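Local structure of Alpha/beta hydrolase family protein (Bacillus anthracis, 3OOS) at residues P24-T29 / Y50-V55. The protein is a putative hydrolase of the alpha/beta-hydrolase fold whose natural substrate is not established. Sequence-based numbering, arbitrary orientation. Where two conformers were deposited one is given.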
loop_
_atom_site.group_PDB
_atom_site.type_symbol
_atom_site.label_atom_id
_atom_site.label_comp_id
_atom_site.label_asym_id
_atom_site.label_seq_id
_atom_site.Cartn_x
_atom_site.Cartn_y
_atom_site.Cartn_z
ATOM N N PRO A 24 16.584 5.021 10.380
ATOM C CA PRO A 24 16.192 3.623 10.569
ATOM C C PRO A 24 15.594 3.047 9.284
ATOM O O PRO A 24 14.970 3.790 8.522
ATOM C CB PRO A 24 15.119 3.702 11.654
ATOM C CG PRO A 24 15.393 4.973 12.376
ATOM C CD PRO A 24 15.930 5.916 11.355
ATOM N N PRO A 25 15.795 1.739 9.038
ATOM C CA PRO A 25 15.284 1.136 7.809
ATOM C C PRO A 25 13.768 0.983 7.812
ATOM O O PRO A 25 13.172 0.608 8.827
ATOM C CB PRO A 25 15.978 -0.232 7.768
ATOM C CG PRO A 25 16.299 -0.540 9.197
ATOM C CD PRO A 25 16.592 0.787 9.836
ATOM N N LEU A 26 13.163 1.297 6.671
ATOM C CA LEU A 26 11.728 1.166 6.486
ATOM C C LEU A 26 11.466 0.558 5.116
ATOM O O LEU A 26 11.868 1.119 4.095
ATOM C CB LEU A 26 11.041 2.529 6.598
ATOM C CG LEU A 26 9.518 2.541 6.446
ATOM C CD1 LEU A 26 8.858 1.979 7.698
ATOM C CD2 LEU A 26 9.027 3.951 6.186
ATOM N N CYS A 27 10.806 -0.593 5.110
ATOM C CA CYS A 27 10.368 -1.232 3.879
ATOM C C CYS A 27 9.010 -0.672 3.465
ATOM O O CYS A 27 8.097 -0.566 4.287
ATOM C CB CYS A 27 10.282 -2.750 4.073
ATOM S SG CYS A 27 9.742 -3.671 2.625
ATOM N N VAL A 28 8.894 -0.293 2.196
ATOM C CA VAL A 28 7.626 0.166 1.631
ATOM C C VAL A 28 7.354 -0.609 0.353
ATOM O O VAL A 28 8.224 -0.724 -0.507
ATOM C CB VAL A 28 7.637 1.683 1.297
ATOM C CG1 VAL A 28 6.354 2.090 0.550
ATOM C CG2 VAL A 28 7.816 2.517 2.561
ATOM N N THR A 29 6.146 -1.145 0.236
ATOM C CA THR A 29 5.710 -1.743 -1.021
ATOM C C THR A 29 4.189 -1.722 -1.101
ATOM O O THR A 29 3.523 -1.216 -0.196
ATOM C CB THR A 29 6.316 -3.169 -1.245
ATOM O OG1 THR A 29 6.186 -3.541 -2.622
ATOM C CG2 THR A 29 5.651 -4.215 -0.361
ATOM N N TYR A 50 13.666 8.210 7.478
ATOM C CA TYR A 50 13.997 6.795 7.370
ATOM C C TYR A 50 14.847 6.519 6.138
ATOM O O TYR A 50 14.827 7.289 5.174
ATOM C CB TYR A 50 12.714 5.964 7.228
ATOM C CG TYR A 50 11.822 5.908 8.447
ATOM C CD1 TYR A 50 11.994 4.917 9.414
ATOM C CD2 TYR A 50 10.782 6.825 8.619
ATOM C CE1 TYR A 50 11.167 4.854 10.538
ATOM C CE2 TYR A 50 9.950 6.768 9.736
ATOM C CZ TYR A 50 10.148 5.783 10.688
ATOM O OH TYR A 50 9.324 5.724 11.791
ATOM N N SER A 51 15.603 5.423 6.186
ATOM C CA SER A 51 16.174 4.834 4.981
ATOM C C SER A 51 15.067 3.981 4.384
ATOM O O SER A 51 14.717 2.937 4.942
ATOM C CB SER A 51 17.385 3.963 5.312
ATOM O OG SER A 51 18.444 4.733 5.857
ATOM N N VAL A 52 14.501 4.438 3.272
ATOM C CA VAL A 52 13.334 3.776 2.682
ATOM C C VAL A 52 13.712 2.815 1.564
ATOM O O VAL A 52 14.361 3.204 0.594
ATOM C CB VAL A 52 12.286 4.807 2.187
ATOM C CG1 VAL A 52 11.061 4.103 1.602
ATOM C CG2 VAL A 52 11.874 5.726 3.333
ATOM N N TYR A 53 13.298 1.560 1.732
ATOM C CA TYR A 53 13.482 0.507 0.740
ATOM C C TYR A 53 12.156 0.282 0.028
ATOM O O TYR A 53 11.256 -0.377 0.560
ATOM C CB TYR A 53 13.967 -0.785 1.417
ATOM C CG TYR A 53 15.354 -0.657 2.006
ATOM C CD1 TYR A 53 15.551 -0.072 3.262
ATOM C CD2 TYR A 53 16.469 -1.104 1.306
ATOM C CE1 TYR A 53 16.830 0.058 3.801
ATOM C CE2 TYR A 53 17.748 -0.976 1.833
ATOM C CZ TYR A 53 17.921 -0.397 3.080
ATOM O OH TYR A 53 19.186 -0.268 3.605
ATOM N N LEU A 54 12.041 0.860 -1.164
ATOM C CA LEU A 54 10.834 0.762 -1.981
ATOM C C LEU A 54 10.963 -0.451 -2.897
ATOM O O LEU A 54 11.704 -0.418 -3.880
ATOM C CB LEU A 54 10.639 2.052 -2.790
ATOM C CG LEU A 54 9.417 2.170 -3.709
ATOM C CD1 LEU A 54 8.119 2.143 -2.911
ATOM C CD2 LEU A 54 9.514 3.447 -4.541
ATOM N N VAL A 55 10.246 -1.520 -2.556
ATOM C CA VAL A 55 10.459 -2.835 -3.167
ATOM C C VAL A 55 9.511 -3.153 -4.326
ATOM O O VAL A 55 8.297 -2.956 -4.234
ATOM C CB VAL A 55 10.365 -3.960 -2.101
ATOM C CG1 VAL A 55 10.598 -5.343 -2.721
ATOM C CG2 VAL A 55 11.359 -3.707 -0.975
#
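With chi1 at -179°, Leu26 turns CG away from its own backbone N, while Tyr50, at -69°, sets its ring anti to its carbonyl carbon; these rotations, with the second torsions of both side chains, put Leu26 CD2 over one face of the ring, toward its rim, 4.1 Å from Tyr50 CG. The ring's near edge meets Pro24 O, and its hydroxyl is hydrogen-bonded to Thr277 and Lys118. Further along the same face of the sheet, Val28 splits its methyls: CG2 packs on Val52 CG1 at 3.7 Å, and CG1 on Leu54 CD1 at 3.9 Å. Pro25 CB and Tyr53 CE1 touch on the other face, as do Cys27 SG and Val55 CG2.

Parallel pairing is evident from the register, with Pro25 level with Ser51 and Val28 with Leu54, and from five backbone bonds alternating in direction. Val28 N to Tyr53 O, 2.9 Å, is almost straight at the hydrogen (178°); Ser51 N to Pro24 O, at the entry, is more bent. Beyond the last of them, Thr29 OG1 donates to Val55 O at 2.7 Å. Strands 13-20 and 93-98 flank the pair, whose swapped chain order (51-55 outside 25-28) is that of the alpha/beta-hydrolase sheet. Backbone polarity is thus paired along a largely buried stretch, more open at Pro24, Pro25, Ser51 and Tyr53, and the Thr29 hydroxyl adds one side-chain bond past the last backbone one.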